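Local coordinates for putative tryptophan halogenase (Xanthomonas campestris pv. campestris, PDB 6Y1W), which is a flavin-dependent halogenase, thought to use FAD in a monooxygenase-type reaction to halogenate an aromatic substrate, at residues A[28-33]-A[168-173]; A[33-36]-A[42-45]; A[37-42]-A[360-365]. All coordinates share one frame; numbering follows the deposited sequence. Where two conformers were deposited one is given.

In the fold
The three contacts all depend on helix 25-39, the first helix of the Rossmann-type nucleotide-binding fold. Following the chain from the N terminus, contact 1 leaves the early turns of this helix and closes a loop of 134 residues on helix 167-180. Contact 2 starts where that segment ends, at Ala33, and closes a loop of five residues within the beta-alpha-beta unit, bringing the helix onto strand 44-49. Contact 3 joins the last turn of the helix to the end of helix 350-363 and the bend after it, across 317 residues, so its long loop crosses that of contact 1. Contacts 2 and 3 touch: Leu35 meets both Leu362 and Phe365, and Leu43 meets Phe365.

Contact 1 (A[28-33]-A[168-173]); sequences GWMAAA and GLYARF
Trp29 and Ala171 are the nearest pair of CA atoms, 5.8 Å apart, between segments 28-33 and 168-173. Trp29 follows Gly28, the last glycine of a GxGxxG pattern consistent with FAD binding. CG of Trp29 lies beside the backbone N (chi1 -72°), and Trp29 CB is 3.7 Å from Ala171 O. CG comes almost as near to the same oxygen, which meets the ring obliquely, while CD1 of Trp29 rests 4.4 Å from CB of Ala171. NE1 hydrogen-bonds to OE2 of Glu49, a residue of strand 44-49.

Met30 then reaches out on the neighbouring side of the helix. Its extended chi2 (176°) carries SD out from CB, and the side chain crosses that of Tyr170 at about a right angle. SD and CG of Met30 both touch the ring carbon CE2, with SD 4.1 Å from CE2 of Tyr170, an oblique Met-aromatic contact. The phenol is tethered by a hydrogen bond between Tyr170 OH and NE2 of His70, and Met30 also packs on Ile351, predicted to bind FAD.

No hydrogen bond joins the two segments. Cohesion therefore rests on dispersion and the polarisable sulfur, while the polar ends of Trp29 and Tyr170 are satisfied by partners elsewhere.

Contact 2 (A[33-36]-A[42-45]); sequences AALS and QLQI
Ile45 and Leu35 bury the most surface in this contact, where helix 25-39 lies against the start of strand 44-49. From the strand, Ile45 sends its CG1 branch beside its own backbone N (chi1 -54°) and extends it toward the helix. CD1 of Ile45 settles between two consecutive helix residues, 3.7 Å from CG of Leu35 and 3.6 Å from CA of Ser36. The side chain of Ser36 adds to this seat, its CB lying 3.8 Å from Ile45 CD1. CD2 of Leu35 touches both CG1 and CD1 of Ile45, 4.0 Å from CG1, the two side chains crossing at a slant.

Leu35 is thus shared between two partners. Its CG stands anti to the backbone N (chi1 180°), directing the fork at the strand. While CD2 serves Ile45, CD1 of Leu35 turns the other way and meets CD1 of Leu43 at 3.7 Å. The two leucine side chains lie roughly perpendicular, and Leu43 completes the apolar strip just ahead of the strand.

The contact belongs to the beta-alpha-beta unit of strands 18-22 and 44-49 with their connecting helix. Val19 of the first strand touches both leucines, and Ile21 touches Ile45. Ser36 OG bonds back to Ala32 O within its own helix, so the hydroxyl is satisfied locally and the helix-to-strand interface consists of hydrocarbon contacts, held by dispersion and the exclusion of water.

Contact 3 (A[37-42]-A[360-365]); sequences KLLGRQ and RLLQTF
Leu39 presses one methyl onto the ring of Phe365. CD1 of Leu39 sits 3.6 Å above the ring plane, offset toward the rim, and lies 3.7 Å from both CG and CD2 of Phe365. The line from CD1 to the ring centroid is 24° off the normal, a CH-pi contact over one face, and the two side chains slide past each other in opposite directions. Phe365 turns its ring toward Leu39 by placing CG anti to the backbone N (chi1 -161°).

Leu362, three residues earlier and still on the helix, supplies the second bump. CD2 of Leu362 projects into the angle between two successive leucines, meeting CD2 of Leu38 at 4.1 Å and CD1 of Leu39 at 4.4 Å. Leu38 and Leu362 approach tip to tip, the methyl of Leu38 also coming near CB of Leu362. The single Leu39 CD1 therefore bridges Leu362 and the aromatic ring.

The second subunit closes in from outside, with its His115 on Leu38 and its Trp116 on Leu362. The patch joins the C-terminal turn of helix 25-39 to the end of helix 350-363 and the bend that follows, with strand 217-220 packing Leu217 on Phe365 and Leu219 on Leu361, and helix 371-397 setting Tyr377 against Arg360 and Thr364.

Contact 1 (A[28-33]-A[168-173])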
ATOM      1  N   GLY A  28       2.611  -7.023 -27.024  1.00 13.99           N
ATOM      2  CA  GLY A  28       3.104  -5.956 -27.883  1.00 12.55           C
ATOM      3  C   GLY A  28       2.035  -4.911 -28.141  1.00 12.38           C
ATOM      4  O   GLY A  28       2.320  -3.693 -28.090  1.00 14.15           O
ATOM      5  N   TRP A  29       0.801  -5.361 -28.415  1.00 13.78           N
ATOM      6  CA  TRP A  29      -0.216  -4.372 -28.777  1.00 12.78           C
ATOM      7  C   TRP A  29      -0.822  -3.713 -27.552  1.00 13.17           C
ATOM      8  O   TRP A  29      -1.297  -2.578 -27.651  1.00 14.41           O
ATOM      9  CB  TRP A  29      -1.287  -4.997 -29.697  1.00 13.25           C
ATOM     10  CG  TRP A  29      -0.731  -5.244 -31.093  1.00 15.64           C
ATOM     11  CD1 TRP A  29      -0.481  -6.454 -31.677  1.00 14.82           C
ATOM     12  CD2 TRP A  29      -0.310  -4.250 -32.041  1.00 13.53           C
ATOM     13  NE1 TRP A  29       0.042  -6.269 -32.935  1.00 14.66           N
ATOM     14  CE2 TRP A  29       0.171  -4.925 -33.173  1.00 14.17           C
ATOM     15  CE3 TRP A  29      -0.297  -2.855 -32.029  1.00 17.90           C
ATOM     16  CZ2 TRP A  29       0.670  -4.250 -34.297  1.00 17.96           C
ATOM     17  CZ3 TRP A  29       0.192  -2.187 -33.126  1.00 16.07           C
ATOM     18  CH2 TRP A  29       0.678  -2.886 -34.253  1.00 18.20           C
ATOM     19  N   MET A  30      -0.841  -4.363 -26.384  1.00 15.28           N
ATOM     20  CA  MET A  30      -1.193  -3.611 -25.180  1.00 13.80           C
ATOM     21  C   MET A  30      -0.166  -2.514 -24.925  1.00 13.71           C
ATOM     22  O   MET A  30      -0.524  -1.402 -24.523  1.00 14.40           O
ATOM     23  CB  MET A  30      -1.299  -4.529 -23.953  1.00 12.31           C
ATOM     24  CG  MET A  30      -2.534  -5.361 -23.852  1.00 13.42           C
ATOM     25  SD  MET A  30      -2.573  -6.513 -22.441  1.00 14.48           S
ATOM     26  CE  MET A  30      -2.737  -5.350 -21.080  1.00 17.41           C
ATOM     27  N   ALA A  31       1.116  -2.810 -25.131  1.00 14.59           N
ATOM     28  CA  ALA A  31       2.148  -1.795 -24.912  1.00 13.04           C
ATOM     29  C   ALA A  31       2.026  -0.677 -25.937  1.00 14.51           C
ATOM     30  O   ALA A  31       2.096   0.511 -25.595  1.00 15.22           O
ATOM     31  CB  ALA A  31       3.534  -2.451 -24.991  1.00 13.97           C
ATOM     32  N   ALA A  32       1.848  -1.048 -27.210  1.00 13.05           N
ATOM     33  CA  ALA A  32       1.710  -0.039 -28.251  1.00 13.05           C
ATOM     34  C   ALA A  32       0.511   0.843 -27.989  1.00 13.25           C
ATOM     35  O   ALA A  32       0.558   2.050 -28.234  1.00 14.82           O
ATOM     36  CB  ALA A  32       1.560  -0.700 -29.619  1.00 15.47           C
ATOM     37  N   ALA A  33      -0.587   0.246 -27.523  1.00 12.32           N
ATOM     38  CA  ALA A  33      -1.818   1.005 -27.324  1.00 13.62           C
ATOM     39  C   ALA A  33      -1.657   2.042 -26.229  1.00 15.18           C
ATOM     40  O   ALA A  33      -2.003   3.218 -26.414  1.00 14.52           O
ATOM     41  CB  ALA A  33      -2.971   0.039 -26.991  1.00 15.15           C
ATOM     42  N   GLY A 168      -6.716 -13.230 -29.165  1.00 14.46           N
ATOM     43  CA  GLY A 168      -6.285 -12.833 -30.494  1.00 18.24           C
ATOM     44  C   GLY A 168      -7.114 -11.677 -31.010  1.00 16.13           C
ATOM     45  O   GLY A 168      -6.574 -10.748 -31.613  1.00 15.84           O
ATOM     46  N   LEU A 169      -8.434 -11.732 -30.790  1.00 15.17           N
ATOM     47  CA  LEU A 169      -9.285 -10.611 -31.167  1.00 15.14           C
ATOM     48  C   LEU A 169      -8.946  -9.378 -30.351  1.00 15.07           C
ATOM     49  O   LEU A 169      -9.026  -8.263 -30.861  1.00 13.96           O
ATOM     50  CB  LEU A 169     -10.766 -10.955 -30.975  1.00 14.90           C
ATOM     51  CG  LEU A 169     -11.290 -12.023 -31.943  1.00 18.38           C
ATOM     52  CD1 LEU A 169     -12.699 -12.411 -31.616  1.00 15.73           C
ATOM     53  CD2 LEU A 169     -11.165 -11.511 -33.388  1.00 19.40           C
ATOM     54  N   TYR A 170      -8.581  -9.548 -29.084  1.00 12.82           N
ATOM     55  CA  TYR A 170      -8.216  -8.395 -28.262  1.00 12.52           C
ATOM     56  C   TYR A 170      -6.955  -7.720 -28.811  1.00 13.41           C
ATOM     57  O   TYR A 170      -6.900  -6.483 -28.959  1.00 14.44           O
ATOM     58  CB  TYR A 170      -8.031  -8.842 -26.797  1.00 13.60           C
ATOM     59  CG  TYR A 170      -7.689  -7.736 -25.807  1.00 12.95           C
ATOM     60  CD1 TYR A 170      -8.375  -6.530 -25.816  1.00 13.71           C
ATOM     61  CD2 TYR A 170      -6.642  -7.888 -24.888  1.00 17.54           C
ATOM     62  CE1 TYR A 170      -8.089  -5.512 -24.908  1.00 14.09           C
ATOM     63  CE2 TYR A 170      -6.343  -6.883 -23.967  1.00 14.38           C
ATOM     64  CZ  TYR A 170      -7.078  -5.707 -23.987  1.00 13.50           C
ATOM     65  OH  TYR A 170      -6.770  -4.705 -23.092  1.00 14.86           O
ATOM     66  N   ALA A 171      -5.931  -8.519 -29.145  1.00 12.51           N
ATOM     67  CA  ALA A 171      -4.732  -7.948 -29.759  1.00 12.63           C
ATOM     68  C   ALA A 171      -5.049  -7.217 -31.060  1.00 14.39           C
ATOM     69  O   ALA A 171      -4.428  -6.193 -31.356  1.00 15.02           O
ATOM     70  CB  ALA A 171      -3.679  -9.049 -30.005  1.00 14.82           C
ATOM     71  N   ARG A 172      -5.968  -7.752 -31.882  1.00 14.62           N
ATOM     72  CA  ARG A 172      -6.305  -7.081 -33.135  0.58 15.66           C
ATOM     73  C   ARG A 172      -7.038  -5.769 -32.869  1.00 17.97           C
ATOM     74  O   ARG A 172      -6.778  -4.764 -33.553  1.00 16.86           O
ATOM     75  CB  ARG A 172      -7.147  -8.009 -34.023  0.58 19.48           C
ATOM     76  CG  ARG A 172      -7.316  -7.491 -35.465  0.58 19.73           C
ATOM     77  CD  ARG A 172      -5.974  -7.573 -36.217  0.58 24.55           C
ATOM     78  NE  ARG A 172      -5.990  -6.888 -37.515  0.58 23.18           N
ATOM     79  CZ  ARG A 172      -5.986  -5.568 -37.667  0.58 28.93           C
ATOM     80  NH1 ARG A 172      -5.974  -4.789 -36.602  0.58 18.27           N
ATOM     81  NH2 ARG A 172      -5.995  -5.025 -38.883  0.58 32.25           N
ATOM     82  N   PHE A 173      -7.905  -5.749 -31.850  1.00 15.20           N
ATOM     83  CA  PHE A 173      -8.596  -4.532 -31.430  1.00 14.03           C
ATOM     84  C   PHE A 173      -7.592  -3.482 -30.974  1.00 15.56           C
ATOM     85  O   PHE A 173      -7.672  -2.311 -31.374  1.00 16.77           O
ATOM     86  CB  PHE A 173      -9.601  -4.890 -30.318  1.00 16.05           C
ATOM     87  CG  PHE A 173     -10.315  -3.727 -29.724  1.00 15.31           C
ATOM     88  CD1 PHE A 173     -11.541  -3.295 -30.251  1.00 18.16           C
ATOM     89  CD2 PHE A 173      -9.831  -3.105 -28.599  1.00 18.41           C
ATOM     90  CE1 PHE A 173     -12.225  -2.215 -29.653  1.00 20.50           C
ATOM     91  CE2 PHE A 173     -10.506  -2.012 -28.020  1.00 19.71           C
ATOM     92  CZ  PHE A 173     -11.697  -1.586 -28.543  1.00 18.89           C
TER

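Contact 2 (A[33-36]-A[42-45])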
ATOM      1  N   ALA A  33      -0.587   0.246 -27.523  1.00 12.32           N
ATOM      2  CA  ALA A  33      -1.818   1.005 -27.324  1.00 13.62           C
ATOM      3  C   ALA A  33      -1.657   2.042 -26.229  1.00 15.18           C
ATOM      4  O   ALA A  33      -2.003   3.218 -26.414  1.00 14.52           O
ATOM      5  CB  ALA A  33      -2.971   0.039 -26.991  1.00 15.15           C
ATOM      6  N   ALA A  34      -1.143   1.626 -25.064  1.00 14.41           N
ATOM      7  CA  ALA A  34      -1.009   2.565 -23.958  1.00 13.07           C
ATOM      8  C   ALA A  34       0.055   3.619 -24.253  1.00 13.38           C
ATOM      9  O   ALA A  34      -0.146   4.799 -23.928  1.00 14.87           O
ATOM     10  CB  ALA A  34      -0.667   1.812 -22.668  1.00 17.70           C
ATOM     11  N   LEU A  35       1.192   3.203 -24.833  1.00 15.10           N
ATOM     12  CA  LEU A  35       2.270   4.158 -25.096  1.00 12.86           C
ATOM     13  C   LEU A  35       1.847   5.177 -26.146  1.00 16.19           C
ATOM     14  O   LEU A  35       2.144   6.372 -26.005  1.00 16.23           O
ATOM     15  CB  LEU A  35       3.532   3.410 -25.546  1.00 15.56           C
ATOM     16  CG  LEU A  35       4.748   4.260 -25.871  1.00 25.20           C
ATOM     17  CD1 LEU A  35       5.167   4.978 -24.565  1.00 23.64           C
ATOM     18  CD2 LEU A  35       5.894   3.355 -26.410  1.00 21.40           C
ATOM     19  N   SER A  36       1.153   4.729 -27.209  1.00 13.69           N
ATOM     20  CA  SER A  36       0.781   5.662 -28.267  1.00 14.61           C
ATOM     21  C   SER A  36      -0.346   6.581 -27.816  1.00 16.74           C
ATOM     22  O   SER A  36      -0.349   7.772 -28.162  1.00 15.51           O
ATOM     23  CB  SER A  36       0.412   4.915 -29.562  1.00 16.03           C
ATOM     24  OG  SER A  36      -0.817   4.178 -29.421  1.00 15.37           O
ATOM     25  N   GLN A  42       4.727  12.598 -29.086  1.00 17.43           N
ATOM     26  CA  GLN A  42       6.121  12.938 -28.848  1.00 20.37           C
ATOM     27  C   GLN A  42       7.080  11.842 -29.233  1.00 22.49           C
ATOM     28  O   GLN A  42       8.278  12.108 -29.326  1.00 26.30           O
ATOM     29  CB  GLN A  42       6.357  13.232 -27.348  1.00 21.77           C
ATOM     30  CG  GLN A  42       5.529  14.350 -26.857  1.00 27.93           C
ATOM     31  CD  GLN A  42       5.859  14.839 -25.462  1.00 34.17           C
ATOM     32  OE1 GLN A  42       5.579  15.990 -25.165  1.00 31.32           O
ATOM     33  NE2 GLN A  42       6.414  13.974 -24.592  1.00 26.82           N
ATOM     34  N   LEU A  43       6.601  10.626 -29.457  1.00 18.59           N
ATOM     35  CA  LEU A  43       7.481   9.505 -29.735  1.00 18.09           C
ATOM     36  C   LEU A  43       7.192   8.930 -31.105  1.00 19.17           C
ATOM     37  O   LEU A  43       6.049   8.928 -31.564  1.00 21.19           O
ATOM     38  CB  LEU A  43       7.290   8.380 -28.694  1.00 16.33           C
ATOM     39  CG  LEU A  43       7.519   8.724 -27.231  1.00 17.70           C
ATOM     40  CD1 LEU A  43       7.128   7.474 -26.455  1.00 18.71           C
ATOM     41  CD2 LEU A  43       8.965   9.043 -26.990  1.00 20.95           C
ATOM     42  N   GLN A  44       8.224   8.415 -31.742  1.00 18.71           N
ATOM     43  CA  GLN A  44       8.045   7.542 -32.894  0.60 21.10           C
ATOM     44  C   GLN A  44       7.999   6.118 -32.365  1.00 17.14           C
ATOM     45  O   GLN A  44       8.973   5.653 -31.769  1.00 18.52           O
ATOM     46  CB  GLN A  44       9.180   7.703 -33.902  0.60 22.57           C
ATOM     47  CG  GLN A  44       9.020   6.774 -35.120  0.60 28.07           C
ATOM     48  CD  GLN A  44      10.162   6.890 -36.111  0.60 34.72           C
ATOM     49  OE1 GLN A  44      11.076   7.709 -35.939  0.60 34.74           O
ATOM     50  NE2 GLN A  44      10.114   6.072 -37.164  0.60 37.43           N
ATOM     51  N   ILE A  45       6.868   5.452 -32.556  1.00 15.58           N
ATOM     52  CA  ILE A  45       6.663   4.115 -32.011  1.00 14.59           C
ATOM     53  C   ILE A  45       6.514   3.145 -33.161  1.00 17.64           C
ATOM     54  O   ILE A  45       5.616   3.310 -34.000  1.00 16.92           O
ATOM     55  CB  ILE A  45       5.432   4.056 -31.102  1.00 18.87           C
ATOM     56  CG1 ILE A  45       5.538   5.120 -30.025  1.00 16.66           C
ATOM     57  CG2 ILE A  45       5.290   2.630 -30.485  1.00 16.97           C
ATOM     58  CD1 ILE A  45       4.210   5.474 -29.337  1.00 19.03           C
TER

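Contact 3 (A[37-42]-A[360-365])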
ATOM      1  N   LYS A  37      -1.295   6.057 -27.033  1.00 12.82           N
ATOM      2  CA  LYS A  37      -2.357   6.898 -26.476  1.00 15.59           C
ATOM      3  C   LYS A  37      -1.773   8.069 -25.694  1.00 18.96           C
ATOM      4  O   LYS A  37      -2.109   9.232 -25.956  1.00 17.08           O
ATOM      5  CB  LYS A  37      -3.281   6.051 -25.581  1.00 15.83           C
ATOM      6  CG  LYS A  37      -4.060   6.869 -24.486  1.00 20.91           C
ATOM      7  CD  LYS A  37      -5.109   7.722 -25.097  1.00 26.15           C
ATOM      8  CE  LYS A  37      -5.944   8.434 -24.020  1.00 16.24           C
ATOM      9  NZ  LYS A  37      -6.987   9.148 -24.717  1.00 21.07           N
ATOM     10  N   LEU A  38      -0.813   7.784 -24.803  1.00 14.73           N
ATOM     11  CA  LEU A  38      -0.313   8.803 -23.884  1.00 14.90           C
ATOM     12  C   LEU A  38       0.764   9.679 -24.514  1.00 16.02           C
ATOM     13  O   LEU A  38       0.763  10.893 -24.306  1.00 16.04           O
ATOM     14  CB  LEU A  38       0.231   8.147 -22.614  1.00 12.88           C
ATOM     15  CG  LEU A  38       0.727   9.092 -21.533  1.00 16.49           C
ATOM     16  CD1 LEU A  38      -0.411   9.792 -20.926  1.00 18.67           C
ATOM     17  CD2 LEU A  38       1.512   8.303 -20.491  1.00 19.79           C
ATOM     18  N   LEU A  39       1.709   9.081 -25.267  1.00 14.72           N
ATOM     19  CA  LEU A  39       2.915   9.785 -25.690  1.00 12.63           C
ATOM     20  C   LEU A  39       3.131   9.743 -27.203  1.00 13.07           C
ATOM     21  O   LEU A  39       4.205  10.140 -27.668  1.00 19.90           O
ATOM     22  CB  LEU A  39       4.157   9.212 -24.963  1.00 16.13           C
ATOM     23  CG  LEU A  39       4.170   9.474 -23.453  1.00 15.42           C
ATOM     24  CD1 LEU A  39       5.338   8.782 -22.756  1.00 18.08           C
ATOM     25  CD2 LEU A  39       4.247  10.980 -23.214  1.00 17.40           C
ATOM     26  N   GLY A  40       2.159   9.247 -27.981  1.00 14.41           N
ATOM     27  CA  GLY A  40       2.356   9.122 -29.419  1.00 14.10           C
ATOM     28  C   GLY A  40       2.591  10.460 -30.120  1.00 18.67           C
ATOM     29  O   GLY A  40       3.056  10.475 -31.260  1.00 18.63           O
ATOM     30  N   ARG A  41       2.242  11.587 -29.484  1.00 16.56           N
ATOM     31  CA  ARG A  41       2.551  12.880 -30.132  1.00 15.55           C
ATOM     32  C   ARG A  41       4.018  13.238 -30.006  1.00 19.75           C
ATOM     33  O   ARG A  41       4.518  14.099 -30.752  1.00 23.05           O
ATOM     34  CB  ARG A  41       1.710  14.013 -29.531  1.00 15.01           C
ATOM     35  CG  ARG A  41       0.258  13.858 -29.886  1.00 16.66           C
ATOM     36  CD  ARG A  41      -0.616  14.828 -29.069  1.00 25.38           C
ATOM     37  NE  ARG A  41      -0.122  16.198 -29.116  1.00 31.06           N
ATOM     38  CZ  ARG A  41      -0.680  17.149 -29.858  1.00 63.70           C
ATOM     39  NH1 ARG A  41      -1.743  16.853 -30.604  1.00 49.23           N
ATOM     40  NH2 ARG A  41      -0.185  18.386 -29.862  1.00 50.61           N
ATOM     41  N   GLN A  42       4.727  12.598 -29.086  1.00 17.43           N
ATOM     42  CA  GLN A  42       6.121  12.938 -28.848  1.00 20.37           C
ATOM     43  C   GLN A  42       7.080  11.842 -29.233  1.00 22.49           C
ATOM     44  O   GLN A  42       8.278  12.108 -29.326  1.00 26.30           O
ATOM     45  CB  GLN A  42       6.357  13.232 -27.348  1.00 21.77           C
ATOM     46  CG  GLN A  42       5.529  14.350 -26.857  1.00 27.93           C
ATOM     47  CD  GLN A  42       5.859  14.839 -25.462  1.00 34.17           C
ATOM     48  OE1 GLN A  42       5.579  15.990 -25.165  1.00 31.32           O
ATOM     49  NE2 GLN A  42       6.414  13.974 -24.592  1.00 26.82           N
ATOM     50  N   ARG A 360       3.514   0.684 -15.177  1.00 16.08           N
ATOM     51  CA  ARG A 360       4.670   1.111 -14.393  1.00 14.60           C
ATOM     52  C   ARG A 360       5.675   1.841 -15.266  1.00 15.81           C
ATOM     53  O   ARG A 360       6.257   2.844 -14.835  1.00 17.08           O
ATOM     54  CB  ARG A 360       5.345  -0.080 -13.718  1.00 14.15           C
ATOM     55  CG  ARG A 360       6.371   0.360 -12.666  1.00 19.16           C
ATOM     56  CD  ARG A 360       7.158  -0.837 -12.154  1.00 18.35           C
ATOM     57  NE  ARG A 360       6.241  -1.885 -11.690  1.00 18.68           N
ATOM     58  CZ  ARG A 360       6.099  -3.075 -12.266  1.00 21.23           C
ATOM     59  NH1 ARG A 360       6.802  -3.424 -13.340  1.00 19.85           N
ATOM     60  NH2 ARG A 360       5.214  -3.929 -11.747  1.00 24.95           N
ATOM     61  N   LEU A 361       5.873   1.363 -16.509  1.00 12.24           N
ATOM     62  CA  LEU A 361       6.795   2.041 -17.431  1.00 13.26           C
ATOM     63  C   LEU A 361       6.304   3.449 -17.728  1.00 12.87           C
ATOM     64  O   LEU A 361       7.093   4.405 -17.768  1.00 15.11           O
ATOM     65  CB  LEU A 361       6.903   1.267 -18.742  1.00 15.11           C
ATOM     66  CG  LEU A 361       7.820   1.881 -19.827  1.00 15.12           C
ATOM     67  CD1 LEU A 361       9.236   2.222 -19.321  1.00 16.80           C
ATOM     68  CD2 LEU A 361       7.921   0.906 -21.039  1.00 15.42           C
ATOM     69  N   LEU A 362       4.997   3.590 -18.005  1.00 13.18           N
ATOM     70  CA  LEU A 362       4.485   4.925 -18.313  1.00 14.27           C
ATOM     71  C   LEU A 362       4.608   5.853 -17.100  1.00 18.65           C
ATOM     72  O   LEU A 362       4.841   7.068 -17.252  1.00 18.64           O
ATOM     73  CB  LEU A 362       3.036   4.819 -18.804  1.00 15.76           C
ATOM     74  CG  LEU A 362       2.971   4.188 -20.196  1.00 19.00           C
ATOM     75  CD1 LEU A 362       1.503   4.005 -20.655  1.00 17.46           C
ATOM     76  CD2 LEU A 362       3.771   4.987 -21.226  1.00 20.15           C
ATOM     77  N   GLN A 363       4.455   5.313 -15.893  1.00 12.49           N
ATOM     78  CA  GLN A 363       4.618   6.147 -14.704  1.00 15.79           C
ATOM     79  C   GLN A 363       6.066   6.520 -14.428  1.00 19.29           C
ATOM     80  O   GLN A 363       6.305   7.437 -13.635  1.00 25.85           O
ATOM     81  CB  GLN A 363       4.012   5.435 -13.484  1.00 13.03           C
ATOM     82  CG  GLN A 363       2.506   5.424 -13.569  1.00 16.45           C
ATOM     83  CD  GLN A 363       1.871   4.695 -12.447  1.00 26.27           C
ATOM     84  OE1 GLN A 363       2.410   3.713 -11.963  1.00 26.85           O
ATOM     85  NE2 GLN A 363       0.680   5.127 -12.058  1.00 29.91           N
ATOM     86  N   THR A 364       7.028   5.860 -15.061  1.00 15.23           N
ATOM     87  CA  THR A 364       8.436   6.227 -14.912  0.51 19.65           C
ATOM     88  C   THR A 364       9.070   6.480 -16.273  1.00 18.25           C
ATOM     89  O   THR A 364      10.265   6.240 -16.480  1.00 21.40           O
ATOM     90  CB  THR A 364       9.212   5.157 -14.144  0.51 22.45           C
ATOM     91  OG1 THR A 364      10.542   5.633 -13.873  0.51 30.48           O
ATOM     92  CG2 THR A 364       9.281   3.892 -14.949  0.51 12.73           C
ATOM     93  N   PHE A 365       8.276   7.007 -17.220  1.00 16.17           N
ATOM     94  CA  PHE A 365       8.738   7.011 -18.592  1.00 13.21           C
ATOM     95  C   PHE A 365       9.957   7.920 -18.741  1.00 17.35           C
ATOM     96  O   PHE A 365       9.956   9.036 -18.221  1.00 16.92           O
ATOM     97  CB  PHE A 365       7.654   7.425 -19.611  1.00 14.80           C
ATOM     98  CG  PHE A 365       8.014   6.977 -20.997  1.00 18.97           C
ATOM     99  CD1 PHE A 365       7.802   5.651 -21.385  1.00 20.06           C
ATOM    100  CD2 PHE A 365       8.737   7.805 -21.840  1.00 14.26           C
ATOM    101  CE1 PHE A 365       8.228   5.211 -22.623  1.00 16.71           C
ATOM    102  CE2 PHE A 365       9.141   7.353 -23.084  1.00 18.49           C
ATOM    103  CZ  PHE A 365       8.900   6.056 -23.463  1.00 17.86           C
TER